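Local coordinates for protein UV damage endonuclease (Sulfolobus acidocaldarius, PDB 3TC3) that probably cuts damaged DNA beside ultraviolet lesions as a manganese-binding TIM-barrel endonuclease, starting their excision repair, at residues Leu75-Ile79 / Asp284-Glu288; Ile116-Met120 / Trp244-Met249; His264-Ile268 / Val289-Ser295. All coordinates share one frame; numbering follows the deposited sequence.

Contact 1 of 3, residues Leu75-Ile79 / Asp284-Glu288; sequences LFFRI and DIMLE. With MN (manganese (II) ion), chain C.
Phe76 and Met286 meet in the middle of the barrel, where the thioether of one residue ends on the aromatic ring of the other. Met286 CE sits 3.4 Å from the centroid of the Phe76 ring and only 4° off the ring normal, a CH-pi contact over the ring centre, while SD stands farther out above the same face in a Met-aromatic pairing. The bends of the methionine chain at chi2 and chi3 bring the methyl over the ring instead of letting the chain run straight on. The ring is also bounded by the second strand's backbone: Phe76 CE2 comes 3.5 Å from Asp284 O, and Phe76 CD2 lies 3.6 Å from Ile285 O. The side chain of Asp284 adds its CB, 3.7 Å from Phe76 CD2, whereas its carboxylate turns to Arg23.

Two residues on, Arg78 lays its aliphatic start against the thioether and its guanidinium beside Met286 CG, 3.5 Å from Arg78 NH2. That nitrogen makes a salt bridge to Glu288, with Arg78 NH2 2.7 Å from Glu288 OE2 and an N-H...O angle of 159°; a weak second bond comes from Arg78 NH1. The oxygen lies in the guanidinium plane, but the two flat groups stand almost perpendicular, and the arginine approaches the anti side of OE2, tilted from the carboxylate plane. The other oxygen, Glu288 OE1, binds manganese at 2.3 Å. Arg78 also bridges to Asp251, so this second-shell arginine probably tempers the negative charge gathered round the metal and helps orient the glutamate. Strands 76-78 and 283-287 lie on either side of strand 22-27, and their inward side chains fill the core below a metal site at the C-terminal strand ends, the usual active-site end of a TIM barrel.

Contact 2 of 3, residues Ile116-Met120 / Trp244-Met249; sequences IRISM and WKDRPM
Arg247 O is gripped by two nitrogens of one guanidinium. Arg117 NH1 donates to Arg247 O at 2.8 Å with an N-H...O angle of 146°, and Arg117 NH2 adds a weak bond to the same oxygen at 3.1 Å. The carbonyl oxygen lies near the guanidinium plane, at its edge, yet the NH1 donor stands above the plane of the carbonyl, 40° out of it, and so does not follow a lone pair. One face of the guanidinium carries the methyl of Met249, whose CE is 3.4 Å from Arg117 NE. With chi2 and chi3 of Met249 both close to 180°, its extended chain runs back over the guanidinium from CG near NH1 to CE at NE, with Met249 SD 4.1 Å from Ser119 CB on the way.

The contact spans the interior of the TIM barrel near the N-terminal ends of its strands: strand 117-120 faces the loop that leads from helix 233-241 into strand 249-252. Asp246 OD2, 3.4 Å from Arg117 NH2, lies well out of the guanidinium plane, making a purely electrostatic salt bridge to which no N-H points. Trp244 borders the same nitrogen, with its CZ3 3.6 Å from Arg117 NH2, while its indole NE1 bonds to Val217 O. Arg117 NH1 also pairs with Asp284, whose other carboxylate oxygen takes NH1 of Arg247; the shared aspartate probably eases the proximity of the two arginines.

Contact 3 of 3, residues His264-Ile268 / Val289-Ser295; sequences HATTI and VKDKEIS
The side chains of Thr267 and Asp291 meet at a slant, the threonine hydroxyl reaching the carboxylate from its syn side. With OG1 swung anti to the backbone N (chi1 -168°), Thr267 OG1 donates to Asp291 OD2 at 2.5 Å, a short bond tilted 28° from the carboxylate plane. The other oxygen is engaged too: Ser295 OG, in the first turn of helix 293-305, gives its proton to the syn lone pair of Asp291 OD1 at 2.6 Å. Having donated there, Ser295 OG accepts from the backbone, with Ile268 N 2.9 Å away and a nearly straight N-H...O angle of 164°.

Next to these polar bonds, Ile268 and Val289 lie askew against each other, Ile268 CG2 being 3.9 Å from Val289 CG1. The backbone adds a bond from Lys290 N to Ala265 O at 3.0 Å. Two bends, at chi2 and chi4, fold the Lys290 chain along residues 264-266 and leave NZ 4.0 Å from His264 CB; two waters link this amine to the histidine, one at His264 N and the other, weakly, at ND1. With a hydroxyl donor on each oxygen, and Lys298 also bonded to Thr267 OG1, Asp291 is probably stabilised as a carboxylate that ties the loop to the start of the last helix.

All three contacts belong to one TIM barrel. Contacts 1 and 2 have centres 9 Å apart and lie on neighbouring strands of the one sheet, 76-78 in contact 1 and 117-120 in contact 2; they touch directly, partly through Asp284 and Arg117. Contact 2 is nested within the chain loop closed by contact 1 and closes before contact 3 opens. Contact 3 lies about 12 Å from contact 1, centre to centre, and about 21 Å from contact 2, which it does not touch. The segments of contacts 1 and 3 alternate, since 264-268 falls between the two segments of contact 1 and 289-295 follows directly after 284-288. Contact 1 holds Glu288 of the manganese site, and contact 3 packs against it.

Contact 1 of 3, residues Leu75-Ile79 / Asp284-Glu288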
ATOM      1  N   LEU A  75       7.686  11.621  -3.903  1.00 13.74           N
ATOM      2  CA  LEU A  75       8.530  11.127  -2.782  1.00 14.13           C
ATOM      3  C   LEU A  75       7.839  10.017  -1.979  1.00 13.17           C
ATOM      4  O   LEU A  75       8.307   9.620  -0.931  1.00 14.72           O
ATOM      5  CB  LEU A  75       8.974  12.260  -1.850  1.00 16.59           C
ATOM      6  CG  LEU A  75       9.917  13.335  -2.452  1.00 18.48           C
ATOM      7  CD1 LEU A  75      10.431  14.187  -1.374  1.00 23.03           C
ATOM      8  CD2 LEU A  75      10.943  12.742  -3.276  1.00 20.46           C
ATOM      9  N   PHE A  76       6.774   9.450  -2.564  1.00 12.87           N
ATOM     10  CA  PHE A  76       6.050   8.298  -1.918  1.00 10.99           C
ATOM     11  C   PHE A  76       5.866   7.263  -3.070  1.00 10.24           C
ATOM     12  O   PHE A  76       5.655   7.604  -4.242  1.00 11.15           O
ATOM     13  CB  PHE A  76       4.677   8.901  -1.402  1.00 10.52           C
ATOM     14  CG  PHE A  76       3.780   7.953  -0.595  1.00 10.60           C
ATOM     15  CD1 PHE A  76       4.251   6.733  -0.009  1.00  9.93           C
ATOM     16  CD2 PHE A  76       2.450   8.403  -0.358  1.00  9.72           C
ATOM     17  CE1 PHE A  76       3.339   5.980   0.776  1.00  9.59           C
ATOM     18  CE2 PHE A  76       1.520   7.647   0.392  1.00 10.12           C
ATOM     19  CZ  PHE A  76       1.997   6.404   0.995  1.00  9.22           C
ATOM     20  N   PHE A  77       5.952   5.973  -2.728  1.00  9.69           N
ATOM     21  CA  PHE A  77       5.737   4.923  -3.741  1.00  9.99           C
ATOM     22  C   PHE A  77       5.194   3.684  -3.077  1.00  9.91           C
ATOM     23  O   PHE A  77       5.574   3.363  -1.954  1.00 10.03           O
ATOM     24  CB  PHE A  77       7.076   4.588  -4.443  1.00 11.40           C
ATOM     25  CG  PHE A  77       6.867   3.784  -5.691  1.00 11.54           C
ATOM     26  CD1 PHE A  77       6.217   4.357  -6.827  1.00 11.32           C
ATOM     27  CD2 PHE A  77       7.307   2.407  -5.769  1.00 11.60           C
ATOM     28  CE1 PHE A  77       5.946   3.508  -7.945  1.00 12.46           C
ATOM     29  CE2 PHE A  77       7.068   1.627  -6.928  1.00 12.07           C
ATOM     30  CZ  PHE A  77       6.399   2.217  -8.057  1.00 12.58           C
ATOM     31  N   ARG A  78       4.334   2.985  -3.803  1.00  9.42           N
ATOM     32  CA  ARG A  78       3.785   1.675  -3.353  1.00  9.51           C
ATOM     33  C   ARG A  78       4.487   0.593  -4.152  1.00  9.27           C
ATOM     34  O   ARG A  78       4.249   0.436  -5.340  1.00 10.32           O
ATOM     35  CB  ARG A  78       2.238   1.539  -3.390  1.00  9.98           C
ATOM     36  CG  ARG A  78       1.825   0.157  -2.700  1.00 11.38           C
ATOM     37  CD  ARG A  78       0.261  -0.056  -2.875  1.00 14.10           C
ATOM     38  NE  ARG A  78      -0.498   1.011  -2.157  1.00 17.02           N
ATOM     39  CZ  ARG A  78      -1.778   1.243  -2.492  1.00 13.17           C
ATOM     40  NH1 ARG A  78      -2.380   0.513  -3.420  1.00 16.94           N
ATOM     41  NH2 ARG A  78      -2.441   2.147  -1.884  1.00 16.15           N
ATOM     42  N   ILE A  79       5.427  -0.116  -3.519  1.00  9.15           N
ATOM     43  CA  ILE A  79       6.197  -1.181  -4.243  1.00  9.61           C
ATOM     44  C   ILE A  79       5.278  -2.358  -4.562  1.00  9.73           C
ATOM     45  O   ILE A  79       4.468  -2.795  -3.724  1.00  9.70           O
ATOM     46  CB  ILE A  79       7.354  -1.631  -3.381  1.00 10.17           C
ATOM     47  CG1 ILE A  79       8.337  -0.481  -3.233  1.00 11.20           C
ATOM     48  CG2 ILE A  79       8.053  -2.875  -4.013  1.00 10.10           C
ATOM     49  CD1 ILE A  79       9.575  -0.816  -2.285  1.00 13.14           C
ATOM     50  N   ASP A 284       0.868  12.044   3.551  1.00 15.24           N
ATOM     51  CA  ASP A 284       1.413  11.494   2.278  1.00 14.02           C
ATOM     52  C   ASP A 284       0.288  10.834   1.498  1.00 13.23           C
ATOM     53  O   ASP A 284      -0.429  10.073   2.080  1.00 12.09           O
ATOM     54  CB  ASP A 284       2.527  10.528   2.642  1.00 15.21           C
ATOM     55  CG  ASP A 284       3.758  11.292   3.209  1.00 18.20           C
ATOM     56  OD1 ASP A 284       3.890  12.503   2.894  1.00 19.78           O
ATOM     57  OD2 ASP A 284       4.489  10.608   3.907  1.00 22.42           O
ATOM     58  N   ILE A 285       0.109  11.263   0.262  1.00 12.48           N
ATOM     59  CA  ILE A 285      -1.071  10.914  -0.541  1.00 12.08           C
ATOM     60  C   ILE A 285      -0.702   9.876  -1.629  1.00 11.36           C
ATOM     61  O   ILE A 285       0.117  10.174  -2.519  1.00 11.29           O
ATOM     62  CB  ILE A 285      -1.645  12.125  -1.232  1.00 14.63           C
ATOM     63  CG1 ILE A 285      -2.112  13.166  -0.243  1.00 17.15           C
ATOM     64  CG2 ILE A 285      -2.884  11.753  -2.077  1.00 15.34           C
ATOM     65  CD1 ILE A 285      -2.468  14.561  -0.968  1.00 19.50           C
ATOM     66  N   MET A 286      -1.297   8.680  -1.541  1.00 10.46           N
ATOM     67  CA  MET A 286      -1.049   7.657  -2.580  1.00  9.67           C
ATOM     68  C   MET A 286      -2.156   7.672  -3.584  1.00 10.04           C
ATOM     69  O   MET A 286      -3.359   7.500  -3.213  1.00 10.59           O
ATOM     70  CB  MET A 286      -1.073   6.276  -1.911  1.00 10.48           C
ATOM     71  CG  MET A 286      -0.766   5.101  -2.918  1.00  8.89           C
ATOM     72  SD  MET A 286       0.771   5.281  -3.851  1.00 10.68           S
ATOM     73  CE  MET A 286       1.951   5.320  -2.493  1.00 10.50           C
ATOM     74  N   LEU A 287      -1.872   8.006  -4.835  1.00 10.13           N
ATOM     75  CA  LEU A 287      -2.920   8.030  -5.883  1.00 10.19           C
ATOM     76  C   LEU A 287      -3.291   6.716  -6.438  1.00 10.78           C
ATOM     77  O   LEU A 287      -2.401   5.978  -6.917  1.00 14.40           O
ATOM     78  CB  LEU A 287      -2.485   8.939  -7.062  1.00 11.98           C
ATOM     79  CG  LEU A 287      -2.006  10.296  -6.595  1.00 11.09           C
ATOM     80  CD1 LEU A 287      -1.442  11.076  -7.825  1.00 13.73           C
ATOM     81  CD2 LEU A 287      -3.178  11.152  -5.983  1.00 13.31           C
ATOM     82  N   GLU A 288      -4.516   6.295  -6.247  1.00 10.05           N
ATOM     83  CA  GLU A 288      -4.929   4.968  -6.759  1.00 10.67           C
ATOM     84  C   GLU A 288      -5.868   5.186  -7.943  1.00 11.66           C
ATOM     85  O   GLU A 288      -7.138   5.319  -7.810  1.00 13.24           O
ATOM     86  CB  GLU A 288      -5.729   4.247  -5.650  1.00 11.89           C
ATOM     87  CG  GLU A 288      -4.865   3.891  -4.459  1.00 15.20           C
ATOM     88  CD  GLU A 288      -5.575   2.980  -3.478  1.00 20.78           C
ATOM     89  OE1 GLU A 288      -6.780   3.254  -3.200  1.00 26.26           O
ATOM     90  OE2 GLU A 288      -4.917   2.108  -2.919  1.00 22.65           O
TER
HETATM   91 MN    MN C 290      -7.392   2.427  -1.160  1.00 45.06          MN
HETATM   92  O   HOH W   1      -6.088   0.440  -1.412  1.00 26.75           O

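Contact 2 of 3, residues Ile116-Met120 / Trp244-Met249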
ATOM      1  N   ILE A 116      12.362   8.929   0.761  1.00 21.29           N
ATOM      2  CA  ILE A 116      11.210   8.419   0.012  1.00 18.55           C
ATOM      3  C   ILE A 116      10.381   7.547   0.973  1.00 16.99           C
ATOM      4  O   ILE A 116      10.922   6.733   1.753  1.00 18.29           O
ATOM      5  CB  ILE A 116      11.621   7.680  -1.243  1.00 18.34           C
ATOM      6  CG1 ILE A 116      12.311   8.673  -2.210  1.00 21.15           C
ATOM      7  CG2 ILE A 116      10.445   6.937  -1.884  1.00 18.14           C
ATOM      8  CD1 ILE A 116      12.939   8.016  -3.380  1.00 21.71           C
ATOM      9  N   ARG A 117       9.083   7.726   0.970  1.00 15.05           N
ATOM     10  CA  ARG A 117       8.206   6.921   1.878  1.00 13.22           C
ATOM     11  C   ARG A 117       7.708   5.751   1.072  1.00 12.77           C
ATOM     12  O   ARG A 117       7.396   5.914  -0.095  1.00 12.06           O
ATOM     13  CB  ARG A 117       7.024   7.773   2.285  1.00 15.36           C
ATOM     14  CG  ARG A 117       6.108   7.237   3.335  1.00 17.10           C
ATOM     15  CD  ARG A 117       6.357   7.847   4.646  1.00 22.96           C
ATOM     16  NE  ARG A 117       5.639   7.187   5.733  1.00 21.86           N
ATOM     17  CZ  ARG A 117       4.563   7.682   6.345  1.00 20.97           C
ATOM     18  NH1 ARG A 117       3.932   8.815   5.967  1.00 21.73           N
ATOM     19  NH2 ARG A 117       4.162   6.985   7.433  1.00 21.53           N
ATOM     20  N   ILE A 118       7.571   4.607   1.736  1.00 11.70           N
ATOM     21  CA  ILE A 118       7.199   3.354   1.004  1.00 11.05           C
ATOM     22  C   ILE A 118       5.987   2.657   1.657  1.00 11.49           C
ATOM     23  O   ILE A 118       5.902   2.503   2.908  1.00 11.46           O
ATOM     24  CB  ILE A 118       8.409   2.361   1.033  1.00 12.08           C
ATOM     25  CG1 ILE A 118       9.573   2.900   0.147  1.00 13.22           C
ATOM     26  CG2 ILE A 118       8.032   0.983   0.528  1.00 12.91           C
ATOM     27  CD1 ILE A 118       9.190   3.161  -1.330  1.00 14.96           C
ATOM     28  N   SER A 119       5.081   2.186   0.832  1.00 10.83           N
ATOM     29  CA  SER A 119       4.026   1.311   1.311  1.00 10.65           C
ATOM     30  C   SER A 119       3.963   0.085   0.366  1.00 10.81           C
ATOM     31  O   SER A 119       4.638   0.055  -0.699  1.00 10.41           O
ATOM     32  CB  SER A 119       2.669   1.988   1.343  1.00 11.25           C
ATOM     33  OG  SER A 119       2.279   2.332   0.023  1.00 12.51           O
ATOM     34  N   MET A 120       3.286  -0.972   0.832  1.00  9.38           N
ATOM     35  CA  MET A 120       2.960  -2.112  -0.014  1.00  9.81           C
ATOM     36  C   MET A 120       1.561  -2.507   0.368  1.00  9.69           C
ATOM     37  O   MET A 120       1.166  -2.386   1.526  1.00 10.23           O
ATOM     38  CB  MET A 120       3.881  -3.321   0.186  1.00 10.33           C
ATOM     39  CG  MET A 120       5.388  -2.987  -0.176  1.00 11.26           C
ATOM     40  SD  MET A 120       6.404  -4.526  -0.069  1.00 11.74           S
ATOM     41  CE  MET A 120       5.871  -5.343  -1.598  1.00 11.87           C
ATOM     42  N   TRP A 244      -1.473   7.468  14.050  1.00 13.94           N
ATOM     43  CA  TRP A 244      -0.092   7.396  13.512  1.00 14.46           C
ATOM     44  C   TRP A 244       0.867   8.028  14.469  1.00 17.67           C
ATOM     45  O   TRP A 244       0.596   9.100  14.988  1.00 21.71           O
ATOM     46  CB  TRP A 244       0.003   8.104  12.149  1.00 13.69           C
ATOM     47  CG  TRP A 244      -0.771   7.402  11.110  1.00 12.68           C
ATOM     48  CD1 TRP A 244      -2.133   7.477  10.917  1.00 11.69           C
ATOM     49  CD2 TRP A 244      -0.244   6.647   9.996  1.00 12.30           C
ATOM     50  NE1 TRP A 244      -2.503   6.714   9.785  1.00 11.88           N
ATOM     51  CE2 TRP A 244      -1.412   6.206   9.205  1.00 11.29           C
ATOM     52  CE3 TRP A 244       1.011   6.222   9.615  1.00 12.65           C
ATOM     53  CZ2 TRP A 244      -1.301   5.360   8.095  1.00 11.36           C
ATOM     54  CZ3 TRP A 244       1.108   5.414   8.462  1.00 12.46           C
ATOM     55  CH2 TRP A 244      -0.028   4.989   7.743  1.00 12.33           C
ATOM     56  N   LYS A 245       2.052   7.472  14.539  1.00 19.99           N
ATOM     57  CA  LYS A 245       3.071   8.168  15.345  1.00 24.99           C
ATOM     58  C   LYS A 245       3.798   9.188  14.454  1.00 29.02           C
ATOM     59  O   LYS A 245       4.236  10.239  14.913  1.00 32.70           O
ATOM     60  CB  LYS A 245       4.012   7.151  16.015  1.00 29.67           C
ATOM     61  CG  LYS A 245       3.444   6.778  17.398  1.00 37.48           C
ATOM     62  CD  LYS A 245       4.175   5.636  18.067  1.00 43.08           C
ATOM     63  CE  LYS A 245       3.309   5.071  19.200  1.00 48.50           C
ATOM     64  NZ  LYS A 245       2.333   4.119  18.569  1.00 50.65           N
ATOM     65  N   ASP A 246       3.855   8.873  13.147  1.00 28.12           N
ATOM     66  CA  ASP A 246       4.507   9.745  12.156  1.00 31.08           C
ATOM     67  C   ASP A 246       3.431  10.369  11.226  1.00 27.92           C
ATOM     68  O   ASP A 246       2.248  10.379  11.552  1.00 26.73           O
ATOM     69  CB  ASP A 246       5.602   8.966  11.372  1.00 34.71           C
ATOM     70  CG  ASP A 246       5.138   7.592  10.889  1.00 39.08           C
ATOM     71  OD1 ASP A 246       3.949   7.261  11.055  1.00 36.64           O
ATOM     72  OD2 ASP A 246       5.954   6.805  10.345  1.00 49.27           O
ATOM     73  N   ARG A 247       3.816  10.904  10.071  1.00 24.46           N
ATOM     74  CA  ARG A 247       2.846  11.472   9.221  1.00 22.26           C
ATOM     75  C   ARG A 247       1.891  10.366   8.655  1.00 18.14           C
ATOM     76  O   ARG A 247       2.327   9.334   8.161  1.00 17.89           O
ATOM     77  CB  ARG A 247       3.577  12.154   8.077  1.00 24.42           C
ATOM     78  CG  ARG A 247       2.682  12.919   7.203  1.00 27.25           C
ATOM     79  CD  ARG A 247       3.420  13.403   6.002  1.00 27.97           C
ATOM     80  NE  ARG A 247       4.269  14.517   6.341  1.00 30.73           N
ATOM     81  CZ  ARG A 247       4.998  15.168   5.460  1.00 28.66           C
ATOM     82  NH1 ARG A 247       4.999  14.819   4.172  1.00 27.94           N
ATOM     83  NH2 ARG A 247       5.712  16.180   5.874  1.00 31.47           N
ATOM     84  N   PRO A 248       0.591  10.632   8.652  1.00 15.16           N
ATOM     85  CA  PRO A 248      -0.324   9.625   8.043  1.00 14.78           C
ATOM     86  C   PRO A 248      -0.161   9.423   6.591  1.00 14.04           C
ATOM     87  O   PRO A 248       0.287  10.339   5.855  1.00 13.49           O
ATOM     88  CB  PRO A 248      -1.689  10.148   8.316  1.00 15.74           C
ATOM     89  CG  PRO A 248      -1.531  11.286   9.225  1.00 17.72           C
ATOM     90  CD  PRO A 248      -0.131  11.797   9.190  1.00 17.75           C
ATOM     91  N   MET A 249      -0.525   8.221   6.127  1.00 14.09           N
ATOM     92  CA  MET A 249      -0.732   7.978   4.712  1.00 14.29           C
ATOM     93  C   MET A 249      -2.152   7.989   4.428  1.00 14.25           C
ATOM     94  O   MET A 249      -2.941   7.454   5.216  1.00 16.28           O
ATOM     95  CB  MET A 249      -0.197   6.635   4.342  1.00 13.64           C
ATOM     96  CG  MET A 249       1.292   6.416   4.597  1.00 14.45           C
ATOM     97  SD  MET A 249       1.802   4.684   4.244  1.00 15.93           S
ATOM     98  CE  MET A 249       3.514   4.778   4.534  1.00 16.04           C
TER

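Contact 3 of 3, residues His264-Ile268 / Val289-Ser295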
ATOM      1  N   HIS A 264     -12.397   2.570  -9.673  1.00 17.36           N
ATOM      2  CA  HIS A 264     -11.417   3.691  -9.579  1.00 16.49           C
ATOM      3  C   HIS A 264     -11.279   4.430 -10.944  1.00 16.78           C
ATOM      4  O   HIS A 264     -11.315   3.855 -12.009  1.00 18.08           O
ATOM      5  CB  HIS A 264     -10.021   3.151  -9.267  1.00 17.92           C
ATOM      6  CG  HIS A 264      -9.783   2.748  -7.828  1.00 24.46           C
ATOM      7  ND1 HIS A 264      -8.592   2.219  -7.431  1.00 29.83           N
ATOM      8  CD2 HIS A 264     -10.589   2.804  -6.710  1.00 30.05           C
ATOM      9  CE1 HIS A 264      -8.649   1.915  -6.124  1.00 30.83           C
ATOM     10  NE2 HIS A 264      -9.866   2.283  -5.663  1.00 29.40           N
ATOM     11  N   ALA A 265     -11.168   5.738 -10.847  1.00 14.75           N
ATOM     12  CA  ALA A 265     -11.003   6.593 -11.983  1.00 13.86           C
ATOM     13  C   ALA A 265      -9.747   6.250 -12.794  1.00 12.97           C
ATOM     14  O   ALA A 265      -8.723   5.776 -12.267  1.00 13.87           O
ATOM     15  CB  ALA A 265     -10.925   8.021 -11.515  1.00 14.53           C
ATOM     16  N   THR A 266      -9.883   6.547 -14.101  1.00 12.13           N
ATOM     17  CA  THR A 266      -8.760   6.277 -14.998  1.00 12.80           C
ATOM     18  C   THR A 266      -7.713   7.411 -14.902  1.00 12.41           C
ATOM     19  O   THR A 266      -6.588   7.253 -15.407  1.00 12.91           O
ATOM     20  CB  THR A 266      -9.247   6.114 -16.469  1.00 13.48           C
ATOM     21  OG1 THR A 266     -10.233   7.079 -16.770  1.00 14.21           O
ATOM     22  CG2 THR A 266      -9.837   4.715 -16.604  1.00 15.43           C
ATOM     23  N   THR A 267      -8.096   8.523 -14.268  1.00 12.44           N
ATOM     24  CA  THR A 267      -7.114   9.608 -14.007  1.00 12.49           C
ATOM     25  C   THR A 267      -7.736  10.503 -12.947  1.00 13.18           C
ATOM     26  O   THR A 267      -8.970  10.446 -12.748  1.00 13.61           O
ATOM     27  CB  THR A 267      -6.898  10.469 -15.331  1.00 13.51           C
ATOM     28  OG1 THR A 267      -5.751  11.343 -15.154  1.00 13.84           O
ATOM     29  CG2 THR A 267      -8.152  11.363 -15.655  1.00 15.88           C
ATOM     30  N   ILE A 268      -6.929  11.296 -12.272  1.00 12.83           N
ATOM     31  CA  ILE A 268      -7.513  12.216 -11.294  1.00 13.15           C
ATOM     32  C   ILE A 268      -8.111  13.416 -12.028  1.00 13.10           C
ATOM     33  O   ILE A 268      -7.676  13.828 -13.092  1.00 14.32           O
ATOM     34  CB  ILE A 268      -6.531  12.764 -10.215  1.00 12.65           C
ATOM     35  CG1 ILE A 268      -5.349  13.501 -10.868  1.00 14.04           C
ATOM     36  CG2 ILE A 268      -6.006  11.594  -9.341  1.00 12.78           C
ATOM     37  CD1 ILE A 268      -4.515  14.188  -9.675  1.00 14.63           C
ATOM     38  N   VAL A 289      -5.203   5.574  -9.010  1.00 11.75           N
ATOM     39  CA  VAL A 289      -5.942   5.796 -10.286  1.00 12.17           C
ATOM     40  C   VAL A 289      -5.166   5.068 -11.383  1.00 11.42           C
ATOM     41  O   VAL A 289      -3.986   4.765 -11.299  1.00 13.02           O
ATOM     42  CB  VAL A 289      -6.088   7.287 -10.573  1.00 14.64           C
ATOM     43  CG1 VAL A 289      -7.207   7.899  -9.661  1.00 15.75           C
ATOM     44  CG2 VAL A 289      -4.745   8.056 -10.537  1.00 15.39           C
ATOM     45  N   LYS A 290      -5.855   4.846 -12.504  1.00 11.99           N
ATOM     46  CA  LYS A 290      -5.305   3.863 -13.387  1.00 13.11           C
ATOM     47  C   LYS A 290      -4.164   4.419 -14.253  1.00 12.49           C
ATOM     48  O   LYS A 290      -3.381   3.608 -14.752  1.00 13.10           O
ATOM     49  CB  LYS A 290      -6.394   3.410 -14.370  1.00 14.62           C
ATOM     50  CG  LYS A 290      -7.591   2.721 -13.600  1.00 20.62           C
ATOM     51  CD  LYS A 290      -7.221   1.392 -13.107  1.00 24.39           C
ATOM     52  CE  LYS A 290      -8.548   0.764 -12.557  1.00 27.88           C
ATOM     53  NZ  LYS A 290      -8.260   0.177 -11.207  1.00 37.24           N
ATOM     54  N   ASP A 291      -4.036   5.749 -14.379  1.00 11.23           N
ATOM     55  CA  ASP A 291      -2.865   6.259 -15.164  1.00 11.95           C
ATOM     56  C   ASP A 291      -1.638   6.605 -14.337  1.00 12.35           C
ATOM     57  O   ASP A 291      -0.649   7.142 -14.900  1.00 13.13           O
ATOM     58  CB  ASP A 291      -3.276   7.498 -16.048  1.00 11.99           C
ATOM     59  CG  ASP A 291      -3.695   8.715 -15.272  1.00 12.64           C
ATOM     60  OD1 ASP A 291      -3.754   8.633 -14.008  1.00 13.55           O
ATOM     61  OD2 ASP A 291      -3.950   9.726 -15.951  1.00 15.09           O
ATOM     62  N   LYS A 292      -1.641   6.210 -13.058  1.00 10.71           N
ATOM     63  CA  LYS A 292      -0.340   6.067 -12.297  1.00 11.21           C
ATOM     64  C   LYS A 292       0.476   7.354 -12.363  1.00 11.03           C
ATOM     65  O   LYS A 292       0.009   8.402 -11.863  1.00 10.54           O
ATOM     66  CB  LYS A 292       0.457   4.822 -12.716  1.00 10.98           C
ATOM     67  CG  LYS A 292      -0.367   3.579 -12.369  1.00 11.37           C
ATOM     68  CD  LYS A 292       0.423   2.275 -12.645  1.00 11.34           C
ATOM     69  CE  LYS A 292      -0.353   1.004 -12.382  1.00 11.78           C
ATOM     70  NZ  LYS A 292      -0.677   0.917 -10.894  1.00 12.54           N
ATOM     71  N   GLU A 293       1.683   7.291 -12.897  1.00 11.45           N
ATOM     72  CA  GLU A 293       2.590   8.463 -12.809  1.00 11.91           C
ATOM     73  C   GLU A 293       2.011   9.726 -13.517  1.00 12.53           C
ATOM     74  O   GLU A 293       2.389  10.814 -13.146  1.00 13.39           O
ATOM     75  CB  GLU A 293       4.011   8.173 -13.407  1.00 11.74           C
ATOM     76  CG  GLU A 293       4.001   8.047 -14.949  1.00 12.85           C
ATOM     77  CD  GLU A 293       3.357   6.758 -15.522  1.00 12.82           C
ATOM     78  OE1 GLU A 293       3.015   5.755 -14.807  1.00 12.48           O
ATOM     79  OE2 GLU A 293       3.230   6.715 -16.770  1.00 13.68           O
ATOM     80  N   ILE A 294       1.126   9.537 -14.502  1.00 12.57           N
ATOM     81  CA  ILE A 294       0.568  10.706 -15.223  1.00 12.89           C
ATOM     82  C   ILE A 294      -0.313  11.534 -14.215  1.00 12.58           C
ATOM     83  O   ILE A 294      -0.199  12.772 -14.141  1.00 14.58           O
ATOM     84  CB  ILE A 294      -0.205  10.241 -16.433  1.00 14.25           C
ATOM     85  CG1 ILE A 294       0.727   9.509 -17.462  1.00 18.01           C
ATOM     86  CG2 ILE A 294      -1.025  11.495 -17.063  1.00 15.00           C
ATOM     87  CD1 ILE A 294       1.410  10.324 -18.458  1.00 21.66           C
ATOM     88  N   SER A 295      -1.119  10.857 -13.369  1.00 12.21           N
ATOM     89  CA  SER A 295      -1.795  11.544 -12.330  1.00 11.62           C
ATOM     90  C   SER A 295      -0.852  12.076 -11.259  1.00 11.70           C
ATOM     91  O   SER A 295      -1.157  13.135 -10.678  1.00 12.24           O
ATOM     92  CB  SER A 295      -2.909  10.680 -11.677  1.00 11.92           C
ATOM     93  OG  SER A 295      -4.054  10.716 -12.513  1.00 12.37           O
TER
HETATM   94  O   HOH W   2      -6.301   2.248  -9.935  1.00 22.92           O
HETATM   95  O   HOH W   3     -11.242  -0.064  -9.870  1.00 31.15           O